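PDB 3QTG: pyruvate kinase from Pyrobaculum aerophilum, which catalyses the last step of glycolysis, the transfer of a phosphoryl group from phosphoenolpyruvate to ADP, giving pyruvate and ATP with the help of a divalent metal cation. Local coordinates for residues Thr17-Thr22 with Leu41-Arg46; Ser85-Ser90 with Gly164-Val169; Glu242-Ser247 with Tyr280-Ala285. All coordinates share one frame; numbering follows the deposited sequence.

How the contacts relate
The three contacts follow one another in series along the chain, so none nests or crosses; contacts 1 and 3 belong to the barrel, contact 2 to the insertion. Contact 1 closes first: strand 18-22 meets strand 44-48 after a mostly helical connection, a beta-alpha-beta unit that starts the eight-stranded barrel. Contact 2 closes a longer excursion, where the loop after strand 76-80 meets the run into strand 167-169 around a beta-rich insertion; its centre lies about 31 Å from that of contact 1. Contact 3 sets the end of helix 240-245 against the turn between helix 266-279 and strand 284-287. Contacts 1 and 3 both reach the barrel sheet, with nearest atoms about 7 Å apart.

Contact 1: residues Thr17-Thr22 with Leu41-Arg46; sequences TKRVAT and LVDGVR
Arg-19 and Asp-43 clasp each other at the start of a parallel strand pair, the first two strands of the TIM barrel. Bent at chi3 (-59°), Arg-19 turns its guanidinium side-on to the carboxylate, Arg-19 NE to Asp-43 OD2 at 2.8 Å and Arg-19 NH2 to Asp-43 OD1 at 2.9 Å. Both oxygens lie close to the guanidinium plane, yet the two planes are 32° apart, so the nitrogens meet the carboxylate from above its plane. Asp-43 OD2 also accepts Arg-19 N through its anti lone pair, at 2.8 Å, and this further bond helps fix the carboxylate's rotation. Over one face of the guanidinium lies Leu-41 O; Ser-339 binds NH1. Asp-43 N donates to Arg-19 O at 2.7 Å.

Parallel pairing runs through Ala-21 N to Gly-44 O and Arg-46 N to Ala-21 O. At the far end Thr-22 and Arg-46 lie side by side and point the same way. Arg-46, a substrate-binding residue by similarity, forms a salt bridge with Asp-80 through NH1. Another edge closes on one hydroxyl: Thr-22 OG1 sits 2.9 Å from Arg-46 NE and 3.2 Å from Arg-46 NH2, 7° out of the guanidinium plane.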
ATOM      1  N   THR A  17     -26.145  11.406   3.257  1.00 38.41           N
ATOM      2  CA  THR A  17     -27.177  10.581   2.624  1.00 37.01           C
ATOM      3  C   THR A  17     -28.441  11.416   2.443  1.00 36.32           C
ATOM      4  O   THR A  17     -28.926  12.035   3.380  1.00 35.28           O
ATOM      5  CB  THR A  17     -27.518   9.350   3.459  1.00 37.20           C
ATOM      6  OG1 THR A  17     -26.306   8.700   3.856  1.00 38.02           O
ATOM      7  CG2 THR A  17     -28.373   8.381   2.647  1.00 35.85           C
ATOM      8  N   LYS A  18     -28.955  11.428   1.221  1.00 35.94           N
ATOM      9  CA  LYS A  18     -30.143  12.200   0.898  1.00 36.22           C
ATOM     10  C   LYS A  18     -31.439  11.407   1.112  1.00 36.37           C
ATOM     11  O   LYS A  18     -31.468  10.184   1.013  1.00 35.41           O
ATOM     12  CB  LYS A  18     -30.038  12.776  -0.526  1.00 36.21           C
ATOM     13  CG  LYS A  18     -28.787  13.650  -0.745  1.00 35.41           C
ATOM     14  CD  LYS A  18     -28.691  14.747   0.314  1.00 36.02           C
ATOM     15  CE  LYS A  18     -27.528  15.664   0.073  1.00 35.62           C
ATOM     16  NZ  LYS A  18     -27.651  16.236  -1.287  1.00 37.89           N
ATOM     17  N   ARG A  19     -32.507  12.138   1.414  1.00 37.22           N
ATOM     18  CA  ARG A  19     -33.759  11.564   1.902  1.00 37.53           C
ATOM     19  C   ARG A  19     -34.847  11.880   0.886  1.00 38.16           C
ATOM     20  O   ARG A  19     -35.134  13.050   0.610  1.00 38.27           O
ATOM     21  CB  ARG A  19     -34.110  12.176   3.271  1.00 38.07           C
ATOM     22  CG  ARG A  19     -33.007  12.061   4.353  1.00 38.16           C
ATOM     23  CD  ARG A  19     -33.044  13.222   5.379  1.00 38.77           C
ATOM     24  NE  ARG A  19     -32.885  14.519   4.716  1.00 39.76           N
ATOM     25  CZ  ARG A  19     -32.905  15.709   5.310  1.00 40.84           C
ATOM     26  NH1 ARG A  19     -33.087  15.827   6.621  1.00 42.42           N
ATOM     27  NH2 ARG A  19     -32.737  16.798   4.576  1.00 40.87           N
ATOM     28  N   VAL A  20     -35.416  10.827   0.303  1.00 38.15           N
ATOM     29  CA  VAL A  20     -36.494  10.953  -0.670  1.00 38.83           C
ATOM     30  C   VAL A  20     -37.788  10.326  -0.117  1.00 39.05           C
ATOM     31  O   VAL A  20     -37.763   9.216   0.411  1.00 39.09           O
ATOM     32  CB  VAL A  20     -36.104  10.314  -2.043  1.00 38.25           C
ATOM     33  CG1 VAL A  20     -37.333  10.109  -2.949  1.00 38.84           C
ATOM     34  CG2 VAL A  20     -35.057  11.163  -2.732  1.00 38.00           C
ATOM     35  N   ALA A  21     -38.897  11.056  -0.217  1.00 39.64           N
ATOM     36  CA  ALA A  21     -40.221  10.532   0.178  1.00 40.23           C
ATOM     37  C   ALA A  21     -41.175  10.513  -0.998  1.00 40.90           C
ATOM     38  O   ALA A  21     -41.113  11.387  -1.855  1.00 40.43           O
ATOM     39  CB  ALA A  21     -40.820  11.338   1.305  1.00 40.35           C
ATOM     40  N   THR A  22     -42.037   9.496  -1.038  1.00 41.82           N
ATOM     41  CA  THR A  22     -43.095   9.417  -2.029  1.00 43.57           C
ATOM     42  C   THR A  22     -44.362  10.133  -1.553  1.00 45.08           C
ATOM     43  O   THR A  22     -44.800   9.968  -0.417  1.00 45.23           O
ATOM     44  CB  THR A  22     -43.437   7.963  -2.382  1.00 43.54           C
ATOM     45  OG1 THR A  22     -42.276   7.332  -2.946  1.00 41.87           O
ATOM     46  CG2 THR A  22     -44.608   7.899  -3.382  1.00 43.01           C
ATOM     47  N   LEU A  41     -37.857  17.756   6.105  1.00 46.04           N
ATOM     48  CA  LEU A  41     -37.124  16.547   6.421  1.00 45.15           C
ATOM     49  C   LEU A  41     -36.772  15.723   5.187  1.00 44.03           C
ATOM     50  O   LEU A  41     -36.262  14.605   5.321  1.00 44.25           O
ATOM     51  CB  LEU A  41     -37.895  15.696   7.452  1.00 45.09           C
ATOM     52  CG  LEU A  41     -37.838  16.220   8.894  1.00 45.62           C
ATOM     53  CD1 LEU A  41     -38.960  15.633   9.765  1.00 44.76           C
ATOM     54  CD2 LEU A  41     -36.472  15.966   9.534  1.00 44.82           C
ATOM     55  N   VAL A  42     -37.058  16.259   4.001  1.00 43.56           N
ATOM     56  CA  VAL A  42     -36.733  15.567   2.745  1.00 42.26           C
ATOM     57  C   VAL A  42     -35.827  16.411   1.852  1.00 41.49           C
ATOM     58  O   VAL A  42     -35.743  17.640   2.007  1.00 41.43           O
ATOM     59  CB  VAL A  42     -38.004  15.042   1.967  1.00 42.95           C
ATOM     60  CG1 VAL A  42     -38.962  14.366   2.916  1.00 42.61           C
ATOM     61  CG2 VAL A  42     -38.733  16.180   1.188  1.00 41.99           C
ATOM     62  N   ASP A  43     -35.122  15.734   0.948  1.00 40.38           N
ATOM     63  CA  ASP A  43     -34.269  16.396  -0.033  1.00 39.91           C
ATOM     64  C   ASP A  43     -34.865  16.279  -1.419  1.00 39.79           C
ATOM     65  O   ASP A  43     -34.416  16.939  -2.357  1.00 39.92           O
ATOM     66  CB  ASP A  43     -32.849  15.813  -0.005  1.00 38.98           C
ATOM     67  CG  ASP A  43     -32.216  15.888   1.378  1.00 39.64           C
ATOM     68  OD1 ASP A  43     -31.877  16.997   1.849  1.00 43.74           O
ATOM     69  OD2 ASP A  43     -32.061  14.840   2.017  1.00 40.31           O
ATOM     70  N   GLY A  44     -35.866  15.412  -1.543  1.00 40.24           N
ATOM     71  CA  GLY A  44     -36.537  15.170  -2.809  1.00 40.60           C
ATOM     72  C   GLY A  44     -37.830  14.420  -2.617  1.00 40.68           C
ATOM     73  O   GLY A  44     -38.067  13.835  -1.566  1.00 41.08           O
ATOM     74  N   VAL A  45     -38.673  14.438  -3.639  1.00 40.97           N
ATOM     75  CA  VAL A  45     -39.980  13.794  -3.564  1.00 41.12           C
ATOM     76  C   VAL A  45     -40.149  12.932  -4.788  1.00 41.33           C
ATOM     77  O   VAL A  45     -39.639  13.269  -5.861  1.00 41.27           O
ATOM     78  CB  VAL A  45     -41.203  14.805  -3.441  1.00 41.51           C
ATOM     79  CG1 VAL A  45     -41.065  15.714  -2.215  1.00 41.12           C
ATOM     80  CG2 VAL A  45     -41.383  15.620  -4.708  1.00 41.43           C
ATOM     81  N   ARG A  46     -40.851  11.818  -4.612  1.00 41.50           N
ATOM     82  CA  ARG A  46     -41.174  10.916  -5.697  1.00 42.48           C
ATOM     83  C   ARG A  46     -42.699  10.952  -5.959  1.00 43.03           C
ATOM     84  O   ARG A  46     -43.499  11.063  -5.031  1.00 42.11           O
ATOM     85  CB  ARG A  46     -40.695   9.483  -5.380  1.00 41.85           C
ATOM     86  CG  ARG A  46     -40.669   8.554  -6.621  1.00 44.33           C
ATOM     87  CD  ARG A  46     -40.298   7.078  -6.349  1.00 42.82           C
ATOM     88  NE  ARG A  46     -41.302   6.435  -5.541  1.00 46.45           N
ATOM     89  CZ  ARG A  46     -42.108   5.435  -5.895  1.00 46.91           C
ATOM     90  NH1 ARG A  46     -42.079   4.844  -7.084  1.00 47.46           N
ATOM     91  NH2 ARG A  46     -42.959   5.006  -4.999  1.00 48.18           N
TER

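Contact 2: residues Ser85-Ser90 with Gly164-Val169; sequences SIRVGS and GKAIVV
Arg-87 lays its aliphatic chain along the backbone of Gly-164 to Ala-166, with CG 3.9 Å from Ala-166 CA. The chain is extended from CG to NE (chi3 -180°), which carries the guanidinium past the Gly-164 carbonyl. There Arg-87 NH1 donates to Gly-164 O at 2.8 Å; the oxygen lies within 3° of the guanidinium plane and the bond runs nearly along the C=O axis. Ala-166 CB stands over one face of the group, offset toward its rim. Arg-87 NE turns instead to its own segment and donates to Ser-85 OG at 3.0 Å, a partner tilted from the plane. Two fixed points, one on each segment, therefore restrict rotation of the guanidinium.

The backbones are joined by a single bridge, Arg-87 with Ala-166. Val-88 N reaches Lys-165 O at 2.8 Å with an N-H...O angle of 166°, and Gly-164 N donates to Val-88 O. On the other flank of the bridge Ile-167 N donates to Ile-86 O at 2.9 Å. A water links the segments further, accepting from Ile-86 N and donating to Ile-167 O.

The apolar part of the contact is made by Ile-167, whose CD1 comes 3.8 Å from Val-88 CG2 as the two side chains cross at about a right angle. Phe-122 and Val-117 pack on Ile-167 as well, so this flank belongs to the interior of the inserted beta region.

Arg-87 and Lys-165 are both ATP-binding residues by similarity. The arrangement is consistent with the nucleotide-binding side of the mobile beta-barrel B domain in pyruvate kinases, where the chain segments leading into and out of that domain pair beside each other.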
ATOM      1  N   SER A  85     -46.466  -4.283 -18.105  1.00 46.24           N
ATOM      2  CA  SER A  85     -46.904  -5.294 -17.175  1.00 45.70           C
ATOM      3  C   SER A  85     -47.685  -6.275 -17.998  1.00 45.10           C
ATOM      4  O   SER A  85     -48.184  -5.919 -19.084  1.00 45.97           O
ATOM      5  CB  SER A  85     -47.815  -4.681 -16.116  1.00 46.16           C
ATOM      6  OG  SER A  85     -48.952  -4.090 -16.736  1.00 48.92           O
ATOM      7  N   ILE A  86     -47.789  -7.499 -17.489  1.00 42.74           N
ATOM      8  CA  ILE A  86     -48.698  -8.474 -18.054  1.00 40.51           C
ATOM      9  C   ILE A  86     -49.808  -8.693 -17.039  1.00 39.60           C
ATOM     10  O   ILE A  86     -49.537  -8.987 -15.880  1.00 37.29           O
ATOM     11  CB  ILE A  86     -47.977  -9.810 -18.424  1.00 40.83           C
ATOM     12  CG1 ILE A  86     -46.970  -9.566 -19.551  1.00 39.87           C
ATOM     13  CG2 ILE A  86     -49.006 -10.883 -18.802  1.00 38.18           C
ATOM     14  CD1 ILE A  86     -46.243 -10.826 -20.054  1.00 40.79           C
ATOM     15  N   ARG A  87     -51.055  -8.521 -17.481  1.00 39.14           N
ATOM     16  CA  ARG A  87     -52.191  -8.624 -16.577  1.00 39.66           C
ATOM     17  C   ARG A  87     -53.207  -9.639 -17.054  1.00 39.10           C
ATOM     18  O   ARG A  87     -53.324  -9.871 -18.250  1.00 39.58           O
ATOM     19  CB  ARG A  87     -52.844  -7.252 -16.402  1.00 40.69           C
ATOM     20  CG  ARG A  87     -51.934  -6.302 -15.646  1.00 42.36           C
ATOM     21  CD  ARG A  87     -52.369  -4.848 -15.727  1.00 48.96           C
ATOM     22  NE  ARG A  87     -51.405  -4.050 -14.960  1.00 55.02           N
ATOM     23  CZ  ARG A  87     -51.454  -3.856 -13.641  1.00 56.18           C
ATOM     24  NH1 ARG A  87     -52.439  -4.368 -12.914  1.00 56.82           N
ATOM     25  NH2 ARG A  87     -50.515  -3.135 -13.047  1.00 57.17           N
ATOM     26  N   VAL A  88     -53.925 -10.249 -16.118  1.00 38.11           N
ATOM     27  CA  VAL A  88     -55.010 -11.151 -16.445  1.00 38.49           C
ATOM     28  C   VAL A  88     -55.984 -10.348 -17.336  1.00 39.01           C
ATOM     29  O   VAL A  88     -56.230  -9.158 -17.085  1.00 38.18           O
ATOM     30  CB  VAL A  88     -55.722 -11.668 -15.176  1.00 37.59           C
ATOM     31  CG1 VAL A  88     -56.912 -12.546 -15.523  1.00 37.36           C
ATOM     32  CG2 VAL A  88     -54.742 -12.411 -14.251  1.00 38.43           C
ATOM     33  N   GLY A  89     -56.507 -10.995 -18.373  1.00 39.84           N
ATOM     34  CA  GLY A  89     -57.487 -10.364 -19.256  1.00 40.83           C
ATOM     35  C   GLY A  89     -58.887 -10.414 -18.667  1.00 42.15           C
ATOM     36  O   GLY A  89     -59.074 -10.693 -17.480  1.00 41.58           O
ATOM     37  N   SER A  90     -59.883 -10.167 -19.504  1.00 43.04           N
ATOM     38  CA  SER A  90     -61.254 -10.080 -19.039  1.00 44.70           C
ATOM     39  C   SER A  90     -61.829 -11.457 -18.638  1.00 45.27           C
ATOM     40  O   SER A  90     -61.773 -12.436 -19.394  1.00 45.43           O
ATOM     41  CB  SER A  90     -62.127  -9.358 -20.088  1.00 45.21           C
ATOM     42  OG  SER A  90     -63.491  -9.657 -19.849  1.00 48.43           O
ATOM     43  N   GLY A 164     -57.335  -8.032 -14.822  1.00 44.77           N
ATOM     44  CA  GLY A 164     -56.581  -6.821 -14.594  1.00 45.58           C
ATOM     45  C   GLY A 164     -55.465  -6.957 -13.579  1.00 45.70           C
ATOM     46  O   GLY A 164     -54.646  -6.064 -13.471  1.00 47.02           O
ATOM     47  N   LYS A 165     -55.410  -8.058 -12.835  1.00 45.65           N
ATOM     48  CA  LYS A 165     -54.309  -8.270 -11.863  1.00 45.26           C
ATOM     49  C   LYS A 165     -53.020  -8.658 -12.589  1.00 43.83           C
ATOM     50  O   LYS A 165     -53.056  -9.431 -13.547  1.00 43.50           O
ATOM     51  CB  LYS A 165     -54.646  -9.365 -10.836  1.00 45.46           C
ATOM     52  CG  LYS A 165     -55.922  -9.162  -9.989  1.00 49.47           C
ATOM     53  CD  LYS A 165     -55.739  -8.151  -8.847  1.00 53.35           C
ATOM     54  CE  LYS A 165     -56.783  -8.398  -7.736  1.00 56.61           C
ATOM     55  NZ  LYS A 165     -56.482  -7.728  -6.423  1.00 57.77           N
ATOM     56  N   ALA A 166     -51.891  -8.168 -12.083  1.00 41.48           N
ATOM     57  CA  ALA A 166     -50.569  -8.408 -12.649  1.00 40.46           C
ATOM     58  C   ALA A 166     -49.982  -9.819 -12.391  1.00 39.75           C
ATOM     59  O   ALA A 166     -50.288 -10.468 -11.389  1.00 39.75           O
ATOM     60  CB  ALA A 166     -49.597  -7.338 -12.137  1.00 40.16           C
ATOM     61  N   ILE A 167     -49.122 -10.274 -13.300  1.00 38.70           N
ATOM     62  CA  ILE A 167     -48.585 -11.637 -13.261  1.00 38.06           C
ATOM     63  C   ILE A 167     -47.101 -11.538 -13.508  1.00 37.67           C
ATOM     64  O   ILE A 167     -46.655 -10.887 -14.452  1.00 37.37           O
ATOM     65  CB  ILE A 167     -49.217 -12.568 -14.351  1.00 38.74           C
ATOM     66  CG1 ILE A 167     -50.740 -12.467 -14.388  1.00 38.09           C
ATOM     67  CG2 ILE A 167     -48.818 -14.028 -14.159  1.00 37.77           C
ATOM     68  CD1 ILE A 167     -51.338 -13.032 -15.707  1.00 38.45           C
ATOM     69  N   VAL A 168     -46.334 -12.164 -12.625  1.00 37.79           N
ATOM     70  CA  VAL A 168     -44.877 -12.156 -12.700  1.00 37.03           C
ATOM     71  C   VAL A 168     -44.397 -13.607 -12.643  1.00 36.86           C
ATOM     72  O   VAL A 168     -45.030 -14.427 -12.004  1.00 36.21           O
ATOM     73  CB  VAL A 168     -44.290 -11.275 -11.554  1.00 37.51           C
ATOM     74  CG1 VAL A 168     -42.766 -11.462 -11.404  1.00 37.65           C
ATOM     75  CG2 VAL A 168     -44.650  -9.788 -11.797  1.00 36.53           C
ATOM     76  N   VAL A 169     -43.321 -13.927 -13.364  1.00 36.78           N
ATOM     77  CA  VAL A 169     -42.731 -15.254 -13.306  1.00 37.16           C
ATOM     78  C   VAL A 169     -41.447 -15.122 -12.470  1.00 37.94           C
ATOM     79  O   VAL A 169     -40.519 -14.419 -12.866  1.00 37.51           O
ATOM     80  CB  VAL A 169     -42.437 -15.835 -14.729  1.00 37.78           C
ATOM     81  CG1 VAL A 169     -41.910 -17.275 -14.643  1.00 37.17           C
ATOM     82  CG2 VAL A 169     -43.710 -15.812 -15.622  1.00 37.54           C
TER
HETATM   83  O   HOH W   1     -46.416  -8.020 -15.044  1.00 39.29           O

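Contact 3: residues Glu242-Ser247 with Tyr280-Ala285; sequences ELVQCS and YGKPIA
A Schellman motif ending helix 266-279 of the TIM barrel forms one side of this contact: Gly-281, with positive phi, is its C-prime residue, and the chain then leads into strand 284-287. The preceding residue, Tyr-280, meets Gln-245 at the end of helix 240-245. The Gln-245 amide lies over one face of the ring, the planes 15° apart, with CD only 3.4 Å from Tyr-280 CE2 and offset toward the rim. Gln-245 CG adds a CH-pi contact, 3.9 Å from the Tyr-280 ring centroid and 18° off its normal. Both polar ends turn to Glu-241, NE2 to its backbone O and the tyrosine OH to its carboxylate, which helps hold the stack in place.

Val-244 CG1 is 3.9 Å from Tyr-280 CB, the two side chains crossing at about a right angle. Without the ring, as with an alanine at Tyr-280, the Gln-245 amide is likely to lose its stacking surface and Glu-241 OE1 its hydroxyl partner.

Lys-282 passes Val-244 in the opposite direction, its CG 3.8 Å from Val-244 CG1. A bend at chi2 (-54°) directs the otherwise extended chain to the loop just after helix 240-245, where Lys-282 NZ makes a weak hydrogen bond of 3.1 Å to Ser-247 O. Ser-247 OG, in turn, donates to Leu-243 O at 2.6 Å. This is packing between successive helix-to-strand connections on the outer layer of a beta/alpha barrel.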
ATOM      1  N   GLU A 242     -23.408  -2.983 -18.021  1.00 47.63           N
ATOM      2  CA  GLU A 242     -23.847  -2.124 -19.124  1.00 48.36           C
ATOM      3  C   GLU A 242     -24.998  -1.211 -18.752  1.00 46.80           C
ATOM      4  O   GLU A 242     -25.045  -0.063 -19.187  1.00 46.43           O
ATOM      5  CB  GLU A 242     -24.213  -2.967 -20.357  1.00 49.33           C
ATOM      6  CG  GLU A 242     -23.017  -3.798 -20.893  1.00 54.58           C
ATOM      7  CD  GLU A 242     -21.952  -2.931 -21.577  1.00 60.14           C
ATOM      8  OE1 GLU A 242     -22.101  -2.673 -22.796  1.00 63.67           O
ATOM      9  OE2 GLU A 242     -20.973  -2.514 -20.906  1.00 62.52           O
ATOM     10  N   LEU A 243     -25.925  -1.717 -17.944  1.00 45.69           N
ATOM     11  CA  LEU A 243     -27.059  -0.916 -17.504  1.00 44.91           C
ATOM     12  C   LEU A 243     -26.628   0.249 -16.618  1.00 44.14           C
ATOM     13  O   LEU A 243     -27.166   1.347 -16.730  1.00 43.74           O
ATOM     14  CB  LEU A 243     -28.092  -1.773 -16.756  1.00 45.02           C
ATOM     15  CG  LEU A 243     -29.172  -2.479 -17.577  1.00 46.22           C
ATOM     16  CD1 LEU A 243     -30.093  -3.232 -16.646  1.00 46.61           C
ATOM     17  CD2 LEU A 243     -29.967  -1.492 -18.411  1.00 45.67           C
ATOM     18  N   VAL A 244     -25.692  -0.012 -15.709  1.00 43.36           N
ATOM     19  CA  VAL A 244     -25.181   1.034 -14.836  1.00 42.84           C
ATOM     20  C   VAL A 244     -24.543   2.122 -15.690  1.00 42.93           C
ATOM     21  O   VAL A 244     -24.870   3.291 -15.525  1.00 42.40           O
ATOM     22  CB  VAL A 244     -24.216   0.474 -13.752  1.00 42.34           C
ATOM     23  CG1 VAL A 244     -23.393   1.586 -13.126  1.00 42.71           C
ATOM     24  CG2 VAL A 244     -25.019  -0.287 -12.684  1.00 41.37           C
ATOM     25  N   GLN A 245     -23.700   1.723 -16.648  1.00 43.64           N
ATOM     26  CA  GLN A 245     -22.970   2.692 -17.479  1.00 44.63           C
ATOM     27  C   GLN A 245     -23.832   3.557 -18.400  1.00 45.41           C
ATOM     28  O   GLN A 245     -23.384   4.620 -18.842  1.00 45.64           O
ATOM     29  CB  GLN A 245     -21.830   2.018 -18.245  1.00 44.86           C
ATOM     30  CG  GLN A 245     -20.771   1.469 -17.310  1.00 46.36           C
ATOM     31  CD  GLN A 245     -19.640   0.781 -18.039  1.00 49.79           C
ATOM     32  OE1 GLN A 245     -18.719   1.432 -18.539  1.00 50.28           O
ATOM     33  NE2 GLN A 245     -19.691  -0.547 -18.090  1.00 49.88           N
ATOM     34  N   CYS A 246     -25.066   3.141 -18.670  1.00 45.56           N
ATOM     35  CA  CYS A 246     -25.932   3.971 -19.488  1.00 46.95           C
ATOM     36  C   CYS A 246     -26.989   4.768 -18.711  1.00 46.57           C
ATOM     37  O   CYS A 246     -27.805   5.457 -19.331  1.00 46.96           O
ATOM     38  CB  CYS A 246     -26.565   3.161 -20.612  1.00 47.54           C
ATOM     39  SG  CYS A 246     -27.932   2.206 -20.070  1.00 52.26           S
ATOM     40  N   SER A 247     -26.937   4.703 -17.372  1.00 45.26           N
ATOM     41  CA  SER A 247     -27.878   5.406 -16.478  1.00 44.58           C
ATOM     42  C   SER A 247     -27.390   6.812 -16.086  1.00 43.52           C
ATOM     43  O   SER A 247     -26.213   7.116 -16.226  1.00 43.94           O
ATOM     44  CB  SER A 247     -28.048   4.605 -15.184  1.00 44.41           C
ATOM     45  OG  SER A 247     -28.431   3.270 -15.451  1.00 47.50           O
ATOM     46  N   TYR A 280     -18.504   2.864 -11.059  1.00 39.70           N
ATOM     47  CA  TYR A 280     -18.719   3.613 -12.298  1.00 40.20           C
ATOM     48  C   TYR A 280     -19.147   5.065 -12.117  1.00 39.13           C
ATOM     49  O   TYR A 280     -19.429   5.740 -13.104  1.00 38.99           O
ATOM     50  CB  TYR A 280     -19.693   2.868 -13.233  1.00 41.92           C
ATOM     51  CG  TYR A 280     -19.075   1.622 -13.841  1.00 44.39           C
ATOM     52  CD1 TYR A 280     -19.449   0.362 -13.411  1.00 46.45           C
ATOM     53  CD2 TYR A 280     -18.078   1.720 -14.820  1.00 46.42           C
ATOM     54  CE1 TYR A 280     -18.872  -0.778 -13.952  1.00 48.27           C
ATOM     55  CE2 TYR A 280     -17.488   0.589 -15.363  1.00 47.44           C
ATOM     56  CZ  TYR A 280     -17.890  -0.647 -14.923  1.00 47.77           C
ATOM     57  OH  TYR A 280     -17.325  -1.764 -15.454  1.00 48.88           O
ATOM     58  N   GLY A 281     -19.173   5.540 -10.869  1.00 38.09           N
ATOM     59  CA  GLY A 281     -19.443   6.956 -10.570  1.00 37.15           C
ATOM     60  C   GLY A 281     -20.855   7.372 -10.899  1.00 36.74           C
ATOM     61  O   GLY A 281     -21.094   8.517 -11.287  1.00 37.55           O
ATOM     62  N   LYS A 282     -21.796   6.435 -10.767  1.00 35.44           N
ATOM     63  CA  LYS A 282     -23.221   6.754 -10.916  1.00 34.31           C
ATOM     64  C   LYS A 282     -23.851   6.946  -9.549  1.00 33.03           C
ATOM     65  O   LYS A 282     -23.652   6.122  -8.677  1.00 31.82           O
ATOM     66  CB  LYS A 282     -23.956   5.632 -11.655  1.00 34.59           C
ATOM     67  CG  LYS A 282     -23.520   5.401 -13.096  1.00 35.83           C
ATOM     68  CD  LYS A 282     -23.598   6.660 -13.913  1.00 38.53           C
ATOM     69  CE  LYS A 282     -23.223   6.388 -15.372  1.00 41.19           C
ATOM     70  NZ  LYS A 282     -23.152   7.656 -16.132  1.00 40.07           N
ATOM     71  N   PRO A 283     -24.632   8.021  -9.366  1.00 32.68           N
ATOM     72  CA  PRO A 283     -25.354   8.122  -8.109  1.00 32.61           C
ATOM     73  C   PRO A 283     -26.277   6.891  -7.914  1.00 32.75           C
ATOM     74  O   PRO A 283     -26.796   6.343  -8.900  1.00 32.82           O
ATOM     75  CB  PRO A 283     -26.186   9.406  -8.276  1.00 32.48           C
ATOM     76  CG  PRO A 283     -25.509  10.173  -9.369  1.00 32.69           C
ATOM     77  CD  PRO A 283     -24.949   9.131 -10.285  1.00 32.95           C
ATOM     78  N   ILE A 284     -26.442   6.456  -6.664  1.00 32.27           N
ATOM     79  CA  ILE A 284     -27.126   5.204  -6.336  1.00 31.69           C
ATOM     80  C   ILE A 284     -28.167   5.430  -5.218  1.00 32.29           C
ATOM     81  O   ILE A 284     -27.893   6.081  -4.205  1.00 32.13           O
ATOM     82  CB  ILE A 284     -26.101   4.072  -5.964  1.00 32.04           C
ATOM     83  CG1 ILE A 284     -26.778   2.824  -5.374  1.00 30.23           C
ATOM     84  CG2 ILE A 284     -24.965   4.593  -5.051  1.00 32.49           C
ATOM     85  CD1 ILE A 284     -27.318   1.842  -6.418  1.00 27.31           C
ATOM     86  N   ALA A 285     -29.365   4.902  -5.425  1.00 32.17           N
ATOM     87  CA  ALA A 285     -30.414   4.927  -4.411  1.00 32.47           C
ATOM     88  C   ALA A 285     -30.827   3.518  -4.001  1.00 32.59           C
ATOM     89  O   ALA A 285     -30.677   2.556  -4.757  1.00 32.08           O
ATOM     90  CB  ALA A 285     -31.640   5.708  -4.934  1.00 32.05           C
TER